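Local coordinates for oligopeptide-binding protein oppA (Lactococcus lactis, PDB 3DRF) that captures oligopeptides in a voluminous cavity that closes like a Venus fly-trap and serves the OppABCDF ABC transporter in peptide uptake, at residues Gln48-Leu53 and Asp207-Ser211. Residues are numbered along the deposited sequence; the frame is centred on the assembly and turned at random.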
loop_
_atom_site.group_PDB
_atom_site.type_symbol
_atom_site.label_atom_id
_atom_site.label_comp_id
_atom_site.label_asym_id
_atom_site.label_seq_id
_atom_site.Cartn_x
_atom_site.Cartn_y
_atom_site.Cartn_z
ATOM N N GLN A 48 11.686 -9.229 1.920
ATOM C CA GLN A 48 11.193 -9.847 0.644
ATOM C C GLN A 48 11.558 -8.894 -0.478
ATOM O O GLN A 48 11.005 -7.837 -0.607
ATOM C CB GLN A 48 9.670 -10.083 0.691
ATOM C CG GLN A 48 9.124 -10.721 -0.635
ATOM C CD GLN A 48 10.060 -11.832 -1.160
ATOM O OE1 GLN A 48 10.677 -11.692 -2.149
ATOM N NE2 GLN A 48 10.087 -12.947 -0.456
ATOM N N TRP A 49 12.543 -9.297 -1.269
ATOM C CA TRP A 49 13.117 -8.385 -2.267
ATOM C C TRP A 49 12.361 -8.356 -3.587
ATOM O O TRP A 49 12.590 -7.522 -4.410
ATOM C CB TRP A 49 14.627 -8.751 -2.479
ATOM C CG TRP A 49 15.456 -8.444 -1.192
ATOM C CD1 TRP A 49 15.672 -9.278 -0.160
ATOM C CD2 TRP A 49 16.069 -7.194 -0.855
ATOM N NE1 TRP A 49 16.418 -8.629 0.799
ATOM C CE2 TRP A 49 16.683 -7.355 0.389
ATOM C CE3 TRP A 49 16.183 -5.942 -1.514
ATOM C CZ2 TRP A 49 17.418 -6.323 1.018
ATOM C CZ3 TRP A 49 16.877 -4.913 -0.869
ATOM C CH2 TRP A 49 17.486 -5.120 0.396
ATOM N N LEU A 50 11.426 -9.289 -3.729
ATOM C CA LEU A 50 10.543 -9.326 -4.931
ATOM C C LEU A 50 9.248 -8.585 -4.638
ATOM O O LEU A 50 8.529 -8.911 -3.763
ATOM C CB LEU A 50 10.201 -10.785 -5.331
ATOM C CG LEU A 50 11.381 -11.723 -5.675
ATOM C CD1 LEU A 50 10.831 -13.060 -6.164
ATOM C CD2 LEU A 50 12.336 -11.092 -6.763
ATOM N N SER A 51 9.067 -7.507 -5.423
ATOM C CA SER A 51 7.886 -6.652 -5.247
ATOM C C SER A 51 6.592 -7.450 -5.227
ATOM O O SER A 51 5.732 -7.232 -4.372
ATOM C CB SER A 51 7.834 -5.593 -6.351
ATOM O OG SER A 51 6.784 -4.669 -6.169
ATOM N N GLY A 52 6.447 -8.398 -6.140
ATOM C CA GLY A 52 5.198 -9.119 -6.295
ATOM C C GLY A 52 4.824 -9.908 -5.056
ATOM O O GLY A 52 3.651 -10.200 -4.823
ATOM N N LEU A 53 5.804 -10.310 -4.246
ATOM C CA LEU A 53 5.546 -11.151 -3.073
ATOM C C LEU A 53 5.552 -10.367 -1.734
ATOM O O LEU A 53 5.424 -10.944 -0.702
ATOM C CB LEU A 53 6.637 -12.239 -2.984
ATOM C CG LEU A 53 6.792 -13.115 -4.277
ATOM C CD1 LEU A 53 7.780 -14.294 -4.024
ATOM C CD2 LEU A 53 5.427 -13.691 -4.776
ATOM N N ASP A 207 8.242 -22.364 -2.708
ATOM C CA ASP A 207 9.372 -22.107 -1.766
ATOM C C ASP A 207 10.017 -20.697 -2.000
ATOM O O ASP A 207 10.875 -20.310 -1.310
ATOM C CB ASP A 207 10.488 -23.162 -2.001
ATOM C CG ASP A 207 10.080 -24.623 -1.673
ATOM O OD1 ASP A 207 9.211 -24.764 -0.896
ATOM O OD2 ASP A 207 10.744 -25.497 -2.230
ATOM N N LEU A 208 9.570 -19.993 -3.013
ATOM C CA LEU A 208 10.307 -18.778 -3.410
ATOM C C LEU A 208 10.296 -17.657 -2.375
ATOM O O LEU A 208 11.289 -17.087 -2.128
ATOM C CB LEU A 208 9.815 -18.263 -4.779
ATOM C CG LEU A 208 10.642 -17.075 -5.350
ATOM C CD1 LEU A 208 12.122 -17.465 -5.590
ATOM C CD2 LEU A 208 9.988 -16.579 -6.675
ATOM N N ALA A 209 9.161 -17.433 -1.747
ATOM C CA ALA A 209 9.042 -16.334 -0.759
ATOM C C ALA A 209 9.910 -16.578 0.465
ATOM O O ALA A 209 10.317 -15.631 1.098
ATOM C CB ALA A 209 7.571 -16.180 -0.338
ATOM N N SER A 210 10.102 -17.846 0.826
ATOM C CA SER A 210 10.902 -18.183 2.013
ATOM C C SER A 210 12.342 -18.590 1.683
ATOM O O SER A 210 13.101 -18.980 2.575
ATOM C CB SER A 210 10.229 -19.308 2.803
ATOM O OG SER A 210 10.157 -20.493 2.032
ATOM N N SER A 211 12.706 -18.527 0.418
ATOM C CA SER A 211 14.072 -18.869 0.030
ATOM C C SER A 211 15.080 -17.782 0.508
ATOM O O SER A 211 14.777 -16.623 0.460
ATOM C CB SER A 211 14.160 -18.974 -1.523
ATOM O OG SER A 211 15.536 -19.121 -1.968
#
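With CG anti to the backbone N (chi1 180°) and a bend at chi2, Gln48 extends its amide to the second loop, placing Gln48 NE2 3.1 Å from Ala209 O; Leu208, likewise anti (chi1 -174°), brings its CD2 methyl against those of Leu50 and Leu53, which lie side by side. Two contacts establish this: Leu208 CD2 is 3.7 Å from Leu50 CD1 and 4.1 Å from Leu53 CD1. The side chains of Leu50 and Leu208 cross at about a right angle, touching through their branch ends. Leu53 CD1 also abuts the Ala209 backbone, 4.1 Å from Ala209 CA, and meets the CB methyl of the same residue.

The rotation of the Gln48 amide is fixed from its other end. Its OE1 accepts the Leu50 N-H at 3.0 Å, in the carbonyl plane and on a lone pair, with an N-H...O angle of 158°. NE2 is hydrogen-bonded to Thr214 OG1, and that hydroxyl also bonds Leu208 O, so one threonine ties the amide to the type I turn from Leu208 to Ser211. Were Gln48 replaced by alanine, the Leu50 N-H would probably lose its side-chain acceptor and Thr214 OG1 its amide partner.

Two loops are thereby joined, one following strand 34-40 and the other following helix 197-200, whose Leu200 touches both Leu50 and Leu208. The junction is small, 185 Å² over both sides; with OE1 satisfied by Leu50 N and NE2 by Thr214 OG1, the buried amide can sit beside the leucine cluster, its rotation set by two partners.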